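Local atomic coordinates of methyl-coenzyme M reductase I beta subunit (Methanosarcina barkeri, PDB entry 1E6Y), a protein that forms part of the nickel enzyme that releases methane from methyl-coenzyme M with coenzyme B as reductant, the last step of methanogenesis. Residues T3-I6 against K12-E15; A47-A52 against S154-S159; L70-V75 against Q136-M141; L237-Q240 against N246-Y249. One frame throughout, in Å; residues are numbered along the deposited sequence.

Contact 1: T3-I6 against K12-E15; sequences TVDI and KLLE
Leu13 sets CG trans to its backbone N (chi1 176°), and this turn, with chi2 near 66°, brings CD1 back across the strands until it lies 3.8 Å from Asp5 CB, with the Ile6 carbonyl oxygen also close by. In Leu14, CG instead lies beside the backbone N (chi1 -64°), and CD1 meets Ile6 CG2 in a loose apolar contact of 4.3 Å. Two N-H groups converge on Ile6 O. Leu14 N gives it the short bond, 2.8 Å, approaching in the carbonyl plane, and Glu15 N adds a weak one at 3.3 Å. In return Ile6 N donates to Glu15 O at 2.8 Å, nearly straight off the end of the carbonyl, while the Asp5 CA-H leans on the same oxygen.

Leu14 and Glu15 thus stand together opposite the single residue Ile6, a classic beta bulge in the antiparallel hairpin of strands 3-7 and 13-19. The extra residue is accommodated by the near-helical backbone of Leu14, and the short strand axes run well off antiparallel. Ile6 and Glu15 form the hydrogen-bonded pair beside the bulge, their CA atoms 5.3 Å apart. Farther along, the Asp5 carboxylate uses OD1 to accept a bond from Asn17 N, and Asp5 N donates to Asn245 OD1, which ties the hairpin to the loop ahead of helix 247-255. Ile6 and Leu14 both rest on Ile426 of helix 425-429.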
loop_
_atom_site.group_PDB
_atom_site.type_symbol
_atom_site.label_atom_id
_atom_site.label_comp_id
_atom_site.label_asym_id
_atom_site.label_seq_id
_atom_site.Cartn_x
_atom_site.Cartn_y
_atom_site.Cartn_z
ATOM N N THR E 3 -43.033 4.860 13.358
ATOM C CA THR E 3 -43.482 3.624 12.739
ATOM C C THR E 3 -43.764 3.836 11.258
ATOM O O THR E 3 -44.045 4.952 10.819
ATOM C CB THR E 3 -44.759 3.090 13.405
ATOM O OG1 THR E 3 -45.771 4.102 13.371
ATOM C CG2 THR E 3 -44.485 2.694 14.844
ATOM N N VAL E 4 -43.669 2.757 10.494
ATOM C CA VAL E 4 -43.994 2.770 9.076
ATOM C C VAL E 4 -44.769 1.499 8.751
ATOM O O VAL E 4 -44.759 0.544 9.531
ATOM C CB VAL E 4 -42.713 2.802 8.205
ATOM C CG1 VAL E 4 -41.943 4.096 8.436
ATOM C CG2 VAL E 4 -41.828 1.596 8.523
ATOM N N ASP E 5 -45.460 1.499 7.615
ATOM C CA ASP E 5 -46.002 0.268 7.056
ATOM C C ASP E 5 -45.056 -0.206 5.960
ATOM O O ASP E 5 -44.635 0.584 5.118
ATOM C CB ASP E 5 -47.393 0.511 6.461
ATOM C CG ASP E 5 -48.411 0.966 7.499
ATOM O OD1 ASP E 5 -48.183 0.789 8.715
ATOM O OD2 ASP E 5 -49.467 1.482 7.087
ATOM N N ILE E 6 -44.686 -1.481 5.998
ATOM C CA ILE E 6 -43.777 -2.037 4.997
ATOM C C ILE E 6 -44.560 -2.642 3.836
ATOM O O ILE E 6 -45.462 -3.456 4.041
ATOM C CB ILE E 6 -42.850 -3.123 5.612
ATOM C CG1 ILE E 6 -41.989 -2.516 6.725
ATOM C CG2 ILE E 6 -41.975 -3.747 4.532
ATOM C CD1 ILE E 6 -41.102 -1.370 6.276
ATOM N N LYS E 12 -47.648 -4.071 -2.392
ATOM C CA LYS E 12 -48.597 -4.740 -1.505
ATOM C C LYS E 12 -48.148 -4.635 -0.050
ATOM O O LYS E 12 -46.964 -4.784 0.253
ATOM C CB LYS E 12 -48.735 -6.211 -1.899
ATOM C CG LYS E 12 -49.235 -6.430 -3.318
ATOM C CD LYS E 12 -48.853 -7.813 -3.828
ATOM C CE LYS E 12 -49.037 -7.916 -5.338
ATOM N NZ LYS E 12 -48.437 -9.162 -5.896
ATOM N N LEU E 13 -49.100 -4.376 0.844
ATOM C CA LEU E 13 -48.816 -4.264 2.274
ATOM C C LEU E 13 -48.335 -5.595 2.852
ATOM O O LEU E 13 -48.973 -6.632 2.659
ATOM C CB LEU E 13 -50.066 -3.794 3.026
ATOM C CG LEU E 13 -49.999 -3.704 4.554
ATOM C CD1 LEU E 13 -49.026 -2.617 4.973
ATOM C CD2 LEU E 13 -51.384 -3.412 5.103
ATOM N N LEU E 14 -47.201 -5.562 3.547
ATOM C CA LEU E 14 -46.660 -6.754 4.185
ATOM C C LEU E 14 -46.892 -6.729 5.690
ATOM O O LEU E 14 -47.328 -7.719 6.276
ATOM C CB LEU E 14 -45.162 -6.879 3.897
ATOM C CG LEU E 14 -44.763 -7.090 2.437
ATOM C CD1 LEU E 14 -43.254 -7.265 2.347
ATOM C CD2 LEU E 14 -45.483 -8.306 1.863
ATOM N N GLU E 15 -46.580 -5.597 6.314
ATOM C CA GLU E 15 -46.729 -5.448 7.755
ATOM C C GLU E 15 -46.980 -3.987 8.106
ATOM O O GLU E 15 -46.330 -3.091 7.570
ATOM C CB GLU E 15 -45.468 -5.940 8.469
ATOM C CG GLU E 15 -45.640 -6.120 9.970
ATOM C CD GLU E 15 -44.332 -6.413 10.692
ATOM O OE1 GLU E 15 -43.348 -6.823 10.039
ATOM O OE2 GLU E 15 -44.292 -6.234 11.927
#

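Contact 2: A47-A52 against S154-S159; sequences AGIQGA and SAVWGS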
loop_
_atom_site.group_PDB
_atom_site.type_symbol
_atom_site.label_atom_id
_atom_site.label_comp_id
_atom_site.label_asym_id
_atom_site.label_seq_id
_atom_site.Cartn_x
_atom_site.Cartn_y
_atom_site.Cartn_z
ATOM N N ALA E 47 -15.998 -25.943 -12.631
ATOM C CA ALA E 47 -15.600 -25.936 -14.034
ATOM C C ALA E 47 -14.283 -25.179 -14.205
ATOM O O ALA E 47 -13.385 -25.634 -14.915
ATOM C CB ALA E 47 -16.694 -25.304 -14.892
ATOM N N GLY E 48 -14.148 -24.069 -13.482
ATOM C CA GLY E 48 -12.926 -23.283 -13.526
ATOM C C GLY E 48 -11.718 -24.027 -12.994
ATOM O O GLY E 48 -10.638 -23.961 -13.578
ATOM N N ILE E 49 -11.894 -24.729 -11.876
ATOM C CA ILE E 49 -10.826 -25.546 -11.306
ATOM C C ILE E 49 -10.385 -26.617 -12.301
ATOM O O ILE E 49 -9.194 -26.763 -12.571
ATOM C CB ILE E 49 -11.273 -26.228 -9.987
ATOM C CG1 ILE E 49 -11.501 -25.173 -8.903
ATOM C CG2 ILE E 49 -10.219 -27.225 -9.520
ATOM C CD1 ILE E 49 -12.207 -25.692 -7.683
ATOM N N GLN E 50 -11.355 -27.312 -12.894
ATOM C CA GLN E 50 -11.072 -28.376 -13.852
ATOM C C GLN E 50 -10.276 -27.862 -15.049
ATOM O O GLN E 50 -9.270 -28.458 -15.435
ATOM C CB GLN E 50 -12.375 -29.018 -14.332
ATOM C CG GLN E 50 -12.171 -30.191 -15.281
ATOM C CD GLN E 50 -13.439 -30.986 -15.511
ATOM O OE1 GLN E 50 -14.311 -31.053 -14.647
ATOM N NE2 GLN E 50 -13.541 -31.607 -16.679
ATOM N N GLY E 51 -10.704 -26.727 -15.598
ATOM C CA GLY E 51 -9.978 -26.108 -16.694
ATOM C C GLY E 51 -8.582 -25.661 -16.298
ATOM O O GLY E 51 -7.618 -25.894 -17.032
ATOM N N ALA E 52 -8.467 -25.057 -15.117
ATOM C CA ALA E 52 -7.180 -24.603 -14.596
ATOM C C ALA E 52 -6.213 -25.766 -14.389
ATOM O O ALA E 52 -5.029 -25.662 -14.722
ATOM C CB ALA E 52 -7.385 -23.853 -13.286
ATOM N N SER E 154 -3.210 -24.309 -6.167
ATOM C CA SER E 154 -3.332 -23.039 -6.875
ATOM C C SER E 154 -4.455 -23.006 -7.903
ATOM O O SER E 154 -4.908 -21.928 -8.288
ATOM C CB SER E 154 -2.013 -22.675 -7.551
ATOM O OG SER E 154 -1.155 -22.039 -6.623
ATOM N N ALA E 155 -4.904 -24.179 -8.347
ATOM C CA ALA E 155 -6.101 -24.253 -9.184
ATOM C C ALA E 155 -7.287 -23.681 -8.412
ATOM O O ALA E 155 -8.156 -23.028 -8.989
ATOM C CB ALA E 155 -6.381 -25.696 -9.588
ATOM N N VAL E 156 -7.250 -23.843 -7.092
ATOM C CA VAL E 156 -8.306 -23.357 -6.211
ATOM C C VAL E 156 -7.994 -21.958 -5.665
ATOM O O VAL E 156 -8.816 -21.047 -5.773
ATOM C CB VAL E 156 -8.529 -24.331 -5.022
ATOM C CG1 VAL E 156 -9.690 -23.860 -4.158
ATOM C CG2 VAL E 156 -8.793 -25.741 -5.537
ATOM N N TRP E 157 -6.782 -21.783 -5.141
ATOM C CA TRP E 157 -6.402 -20.579 -4.400
ATOM C C TRP E 157 -5.753 -19.492 -5.260
ATOM O O TRP E 157 -5.465 -18.400 -4.765
ATOM C CB TRP E 157 -5.436 -20.940 -3.267
ATOM C CG TRP E 157 -6.040 -21.705 -2.128
ATOM C CD1 TRP E 157 -6.261 -23.050 -2.073
ATOM C CD2 TRP E 157 -6.351 -21.195 -0.826
ATOM N NE1 TRP E 157 -6.670 -23.416 -0.813
ATOM C CE2 TRP E 157 -6.735 -22.297 -0.025
ATOM C CE3 TRP E 157 -6.338 -19.914 -0.252
ATOM C CZ2 TRP E 157 -7.102 -22.157 1.319
ATOM C CZ3 TRP E 157 -6.703 -19.776 1.085
ATOM C CH2 TRP E 157 -7.078 -20.894 1.854
ATOM N N GLY E 158 -5.406 -19.828 -6.500
ATOM C CA GLY E 158 -4.722 -18.878 -7.362
ATOM C C GLY E 158 -3.330 -18.502 -6.878
ATOM O O GLY E 158 -2.528 -19.372 -6.535
ATOM N N SER E 159 -3.055 -17.201 -6.811
ATOM C CA SER E 159 -1.723 -16.716 -6.449
ATOM C C SER E 159 -1.527 -16.436 -4.962
ATOM O O SER E 159 -0.447 -16.014 -4.548
ATOM C CB SER E 159 -1.375 -15.463 -7.249
ATOM O OG SER E 159 -0.723 -15.805 -8.460
#
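Ile49 and Ala52, one helical turn apart on helix 46-55, meet Ala155 and Val156 of helix 149-157 through aliphatic carbon. Ile49 contributes both of its branches. The longer one sits beside its own backbone N (chi1 -67°) and is extended at chi2, so that CD1 reaches Val156 CG2 at 4.0 Å, the two side chains lying obliquely across each other. The CG2 branch faces the Ala155 methyl, with 4.1 Å between Ile49 CG2 and Ala155 CB. A third contact joins two methyls, Ala52 CB and Ala155 CB, at 4.3 Å. With just a methyl on Ala155, the backbones come close, 5.3 Å between the CA atoms of Ile49 and Ala155.

Contact with backbone is slight: Ile49 CG1 lies 4.0 Å from Ala155 O. No hydrogen bond crosses between the two segments. At the end of helix 149-157, Gly158 N donates to Ser154 O at 2.8 Å, and Gly158 itself turns to positive phi (66°), a conformation that glycine adopts readily, as the chain leaves the helix.

Helix 125-141 covers the same apolar surface, where Val134 packs on Ile49 and Thr135 on Val156. Gln170, just before the short strand 171-172, touches Ile49 and shares backbone hydrogen bonding with Val156, placing this helix pair beside the four-stranded sheet to which strand 41-45, immediately before helix 46-55, also belongs.

Contact 3: L70-V75 against Q136-M141; sequences LNYDIV and QTIMDM
On the helix whose Ile138 meets Tyr72 and Ile74, a short polar bond joins two side chains one turn apart: Gln136 NE2 donates to Asp140 OD2 at 2.9 Å. The bond lies close to the plane of the Gln136 amide but meets the carboxylate from above its plane, 42° out. Gln136 OE1 is hydrogen-bonded to an aromatic side chain of another protein chain of the assembly.

The loop on the other side makes an inverse gamma turn centred on Asp73, with a weak bond of 3.1 Å from Ile74 N to Tyr72 O. The turn places the side chains flanking Asp73 so that both can reach the same residue of helix 125-141. Ile138 divides its branches between them. Its CG2 lies obliquely against the Tyr72 ring, 3.7 Å from CD2 and slightly farther from CE2. The other branch, extended at chi2 (178°), carries Ile138 CD1 to Ile74 CD1 at 3.8 Å, the two isoleucine side chains crossing at about a right angle. Were Ile138 cut back to an alanine, a gap would probably open between helix and loop, leaving Ile74 CD1 without its partner on helix 125-141 and the Tyr72 ring less supported along its CD2 side.

The ring is also fixed elsewhere: Tyr72 OH is hydrogen-bonded with Thr144 OG1, and the Phe142 ring stacks with that of Tyr72. Ile74 packs in addition on Ile81 of helix 78-89. Over one face of the Tyr72 ring, Leu70 CB stands 4.0 Å above the plane, displaced toward the rim.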
loop_
_atom_site.group_PDB
_atom_site.type_symbol
_atom_site.label_atom_id
_atom_site.label_comp_id
_atom_site.label_asym_id
_atom_site.label_seq_id
_atom_site.Cartn_x
_atom_site.Cartn_y
_atom_site.Cartn_z
ATOM N N LEU E 70 -3.078 -31.604 -15.138
ATOM C CA LEU E 70 -3.794 -32.655 -14.424
ATOM C C LEU E 70 -5.218 -32.747 -14.962
ATOM O O LEU E 70 -5.941 -31.750 -15.000
ATOM C CB LEU E 70 -3.823 -32.361 -12.918
ATOM C CG LEU E 70 -2.478 -32.307 -12.184
ATOM C CD1 LEU E 70 -2.697 -31.835 -10.758
ATOM C CD2 LEU E 70 -1.815 -33.679 -12.197
ATOM N N ASN E 71 -5.592 -33.930 -15.436
ATOM C CA ASN E 71 -6.910 -34.142 -16.023
ATOM C C ASN E 71 -7.847 -34.824 -15.036
ATOM O O ASN E 71 -7.916 -36.053 -14.968
ATOM C CB ASN E 71 -6.791 -34.973 -17.303
ATOM C CG ASN E 71 -5.882 -34.330 -18.324
ATOM O OD1 ASN E 71 -6.015 -33.144 -18.627
ATOM N ND2 ASN E 71 -4.908 -35.088 -18.814
ATOM N N TYR E 72 -8.485 -34.009 -14.202
ATOM C CA TYR E 72 -9.435 -34.496 -13.210
ATOM C C TYR E 72 -10.840 -34.111 -13.647
ATOM O O TYR E 72 -11.081 -32.972 -14.054
ATOM C CB TYR E 72 -9.153 -33.873 -11.841
ATOM C CG TYR E 72 -7.790 -34.178 -11.252
ATOM C CD1 TYR E 72 -7.004 -35.223 -11.745
ATOM C CD2 TYR E 72 -7.307 -33.446 -10.169
ATOM C CE1 TYR E 72 -5.773 -35.531 -11.169
ATOM C CE2 TYR E 72 -6.085 -33.749 -9.584
ATOM C CZ TYR E 72 -5.324 -34.791 -10.086
ATOM O OH TYR E 72 -4.124 -35.093 -9.488
ATOM N N ASP E 73 -11.769 -35.053 -13.544
ATOM C CA ASP E 73 -13.158 -34.762 -13.861
ATOM C C ASP E 73 -13.864 -34.184 -12.639
ATOM O O ASP E 73 -14.568 -34.893 -11.921
ATOM C CB ASP E 73 -13.870 -36.030 -14.341
ATOM C CG ASP E 73 -15.237 -35.742 -14.946
ATOM O OD1 ASP E 73 -15.577 -34.558 -15.157
ATOM O OD2 ASP E 73 -15.975 -36.711 -15.210
ATOM N N ILE E 74 -13.653 -32.894 -12.402
ATOM C CA ILE E 74 -14.230 -32.218 -11.245
ATOM C C ILE E 74 -15.751 -32.130 -11.369
ATOM O O ILE E 74 -16.477 -32.532 -10.462
ATOM C CB ILE E 74 -13.656 -30.788 -11.089
ATOM C CG1 ILE E 74 -12.121 -30.828 -11.089
ATOM C CG2 ILE E 74 -14.189 -30.147 -9.812
ATOM C CD1 ILE E 74 -11.510 -31.621 -9.948
ATOM N N VAL E 75 -16.219 -31.648 -12.517
ATOM C CA VAL E 75 -17.644 -31.447 -12.755
ATOM C C VAL E 75 -18.422 -32.768 -12.754
ATOM O O VAL E 75 -19.510 -32.853 -12.183
ATOM C CB VAL E 75 -17.872 -30.700 -14.093
ATOM C CG1 VAL E 75 -19.362 -30.608 -14.412
ATOM C CG2 VAL E 75 -17.269 -29.303 -14.012
ATOM N N GLN E 136 -8.497 -30.157 -0.344
ATOM C CA GLN E 136 -8.329 -31.465 0.287
ATOM C C GLN E 136 -9.145 -32.550 -0.419
ATOM O O GLN E 136 -8.654 -33.665 -0.627
ATOM C CB GLN E 136 -8.730 -31.399 1.763
ATOM C CG GLN E 136 -8.645 -32.738 2.495
ATOM C CD GLN E 136 -7.214 -33.196 2.728
ATOM O OE1 GLN E 136 -6.425 -32.495 3.364
ATOM N NE2 GLN E 136 -6.886 -34.393 2.253
ATOM N N THR E 137 -10.371 -32.208 -0.810
ATOM C CA THR E 137 -11.264 -33.153 -1.477
ATOM C C THR E 137 -10.710 -33.612 -2.824
ATOM O O THR E 137 -10.732 -34.806 -3.132
ATOM C CB THR E 137 -12.671 -32.540 -1.679
ATOM O OG1 THR E 137 -13.271 -32.290 -0.401
ATOM C CG2 THR E 137 -13.571 -33.490 -2.476
ATOM N N ILE E 138 -10.169 -32.674 -3.598
ATOM C CA ILE E 138 -9.590 -32.997 -4.900
ATOM C C ILE E 138 -8.306 -33.812 -4.748
ATOM O O ILE E 138 -8.091 -34.788 -5.470
ATOM C CB ILE E 138 -9.302 -31.714 -5.718
ATOM C CG1 ILE E 138 -10.619 -31.016 -6.066
ATOM C CG2 ILE E 138 -8.533 -32.055 -6.991
ATOM C CD1 ILE E 138 -10.447 -29.721 -6.828
ATOM N N MET E 139 -7.498 -33.456 -3.753
ATOM C CA MET E 139 -6.256 -34.169 -3.473
ATOM C C MET E 139 -6.536 -35.646 -3.204
ATOM O O MET E 139 -5.887 -36.524 -3.772
ATOM C CB MET E 139 -5.555 -33.548 -2.262
ATOM C CG MET E 139 -4.038 -33.662 -2.287
ATOM S SD MET E 139 -3.271 -32.550 -3.482
ATOM C CE MET E 139 -3.653 -30.950 -2.749
ATOM N N ASP E 140 -7.568 -35.906 -2.409
ATOM C CA ASP E 140 -7.943 -37.269 -2.038
ATOM C C ASP E 140 -8.629 -38.026 -3.171
ATOM O O ASP E 140 -8.264 -39.159 -3.478
ATOM C CB ASP E 140 -8.864 -37.245 -0.817
ATOM C CG ASP E 140 -8.128 -36.918 0.467
ATOM O OD1 ASP E 140 -6.920 -37.221 0.569
ATOM O OD2 ASP E 140 -8.764 -36.364 1.385
ATOM N N MET E 141 -9.616 -37.386 -3.793
ATOM C CA MET E 141 -10.475 -38.044 -4.775
ATOM C C MET E 141 -9.704 -38.507 -6.003
ATOM O O MET E 141 -10.000 -39.560 -6.572
ATOM C CB MET E 141 -11.599 -37.099 -5.204
ATOM C CG MET E 141 -12.584 -37.704 -6.188
ATOM S SD MET E 141 -13.993 -36.627 -6.458
ATOM C CE MET E 141 -14.926 -36.920 -4.951
#

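Contact 4: L237-Q240 against N246-Y249; sequences LAYQ and NLLY
Tyr239 and Leu248 are joined through a bridging water: it donates to Tyr239 O at 2.8 Å and accepts from Leu248 N at 2.9 Å. Alongside this bridge, Tyr239 CD2 meets Leu247 CD2 at 4.1 Å, ring and leucine crossing at a slant. Leu248 CG lies opposite its own N about the first side-chain bond (chi1 171°), which helps direct CD2 to 3.8 Å from Gln240 O.

The water links two successive helices, 228-241 and 247-255, across a five-residue loop. Leu248 lies in the first turn of the second helix, where N-H groups have no carbonyl of their own helix to bond; Asn246 occupies the N-cap position without making a capping bond by its side chain, and the water serves the Leu248 N-H instead. The first helix widens into a pi-type turn at 237-240.

Asn243 in the loop steadies the start of the second helix, accepting from Tyr249 N through OD1 and donating to Asn246 OD1 through ND2. The Gln240 side chain leaves its backbone away from 246-249, and its NE2 gives bonds to Ala304 O and Phe385 O. Leu308 of helix 296-318 touches both Gln240 and Leu248.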
loop_
_atom_site.group_PDB
_atom_site.type_symbol
_atom_site.label_atom_id
_atom_site.label_comp_id
_atom_site.label_asym_id
_atom_site.label_seq_id
_atom_site.Cartn_x
_atom_site.Cartn_y
_atom_site.Cartn_z
ATOM N N LEU E 237 -33.385 3.967 5.704
ATOM C CA LEU E 237 -33.553 2.542 5.428
ATOM C C LEU E 237 -35.020 2.174 5.196
ATOM O O LEU E 237 -35.350 1.513 4.210
ATOM C CB LEU E 237 -32.989 1.704 6.582
ATOM C CG LEU E 237 -33.194 0.186 6.507
ATOM C CD1 LEU E 237 -32.492 -0.387 5.288
ATOM C CD2 LEU E 237 -32.661 -0.458 7.767
ATOM N N ALA E 238 -35.894 2.615 6.096
ATOM C CA ALA E 238 -37.314 2.283 6.012
ATOM C C ALA E 238 -37.952 2.824 4.735
ATOM O O ALA E 238 -38.593 2.081 3.989
ATOM C CB ALA E 238 -38.051 2.823 7.232
ATOM N N TYR E 239 -37.732 4.107 4.462
ATOM C CA TYR E 239 -38.396 4.777 3.351
ATOM C C TYR E 239 -37.749 4.506 1.992
ATOM O O TYR E 239 -38.429 4.087 1.053
ATOM C CB TYR E 239 -38.469 6.282 3.619
ATOM C CG TYR E 239 -39.577 6.660 4.572
ATOM C CD1 TYR E 239 -39.344 6.750 5.944
ATOM C CD2 TYR E 239 -40.875 6.872 4.108
ATOM C CE1 TYR E 239 -40.378 7.039 6.835
ATOM C CE2 TYR E 239 -41.917 7.159 4.987
ATOM C CZ TYR E 239 -41.662 7.239 6.349
ATOM O OH TYR E 239 -42.698 7.500 7.222
ATOM N N GLN E 240 -36.443 4.731 1.885
ATOM C CA GLN E 240 -35.748 4.476 0.628
ATOM C C GLN E 240 -35.544 2.984 0.378
ATOM O O GLN E 240 -35.784 2.496 -0.728
ATOM C CB GLN E 240 -34.393 5.187 0.597
ATOM C CG GLN E 240 -33.714 5.138 -0.766
ATOM C CD GLN E 240 -32.286 5.642 -0.727
ATOM O OE1 GLN E 240 -31.461 5.148 0.043
ATOM N NE2 GLN E 240 -31.980 6.618 -1.574
ATOM N N ASN E 246 -45.470 2.650 1.157
ATOM C CA ASN E 246 -45.632 2.559 -0.295
ATOM C C ASN E 246 -45.278 3.859 -1.012
ATOM O O ASN E 246 -45.636 4.046 -2.175
ATOM C CB ASN E 246 -47.070 2.151 -0.650
ATOM C CG ASN E 246 -47.129 1.106 -1.746
ATOM O OD1 ASN E 246 -46.169 0.371 -1.973
ATOM N ND2 ASN E 246 -48.273 1.016 -2.415
ATOM N N LEU E 247 -44.537 4.730 -0.333
ATOM C CA LEU E 247 -44.192 6.041 -0.875
ATOM C C LEU E 247 -43.334 5.913 -2.129
ATOM O O LEU E 247 -43.658 6.488 -3.169
ATOM C CB LEU E 247 -43.459 6.876 0.178
ATOM C CG LEU E 247 -43.228 8.349 -0.162
ATOM C CD1 LEU E 247 -44.566 9.053 -0.342
ATOM C CD2 LEU E 247 -42.415 9.018 0.940
ATOM N N LEU E 248 -42.284 5.100 -2.043
ATOM C CA LEU E 248 -41.399 4.852 -3.176
ATOM C C LEU E 248 -42.173 4.283 -4.362
ATOM O O LEU E 248 -42.111 4.821 -5.465
ATOM C CB LEU E 248 -40.281 3.882 -2.776
ATOM C CG LEU E 248 -39.385 3.346 -3.901
ATOM C CD1 LEU E 248 -38.564 4.478 -4.510
ATOM C CD2 LEU E 248 -38.478 2.266 -3.349
ATOM N N TYR E 249 -42.942 3.227 -4.108
ATOM C CA TYR E 249 -43.733 2.575 -5.144
ATOM C C TYR E 249 -44.740 3.531 -5.787
ATOM O O TYR E 249 -44.887 3.552 -7.011
ATOM C CB TYR E 249 -44.468 1.364 -4.558
ATOM C CG TYR E 249 -45.302 0.614 -5.569
ATOM C CD1 TYR E 249 -44.749 -0.411 -6.333
ATOM C CD2 TYR E 249 -46.632 0.967 -5.801
ATOM C CE1 TYR E 249 -45.496 -1.064 -7.307
ATOM C CE2 TYR E 249 -47.385 0.323 -6.772
ATOM C CZ TYR E 249 -46.814 -0.691 -7.522
ATOM O OH TYR E 249 -47.561 -1.331 -8.484
HETATM O O HOH W 1 -41.147 4.460 0.554
#

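How the contacts relate
The four contacts form two clusters on opposite sides of the chain's centre. Contacts 1 and 4 have centres about 10 Å apart, and contacts 2 and 3 about 11 Å; between the clusters the centres are 43 to 50 Å apart. Along the chain contact 1 closes first, contact 3 is nested inside the loop closed by contact 2, and contact 4 follows. Val4 CG1 lies 3.7 Å from Tyr239 OH, placing the N-terminal hairpin on helix 228-241, which belongs to the C-terminal domain. In the other cluster, Gln50 OE1 probably accepts from Val75 N at 2.9 Å, joining helix 46-55 to the loop 70-75. All four lie away from the coenzyme sites.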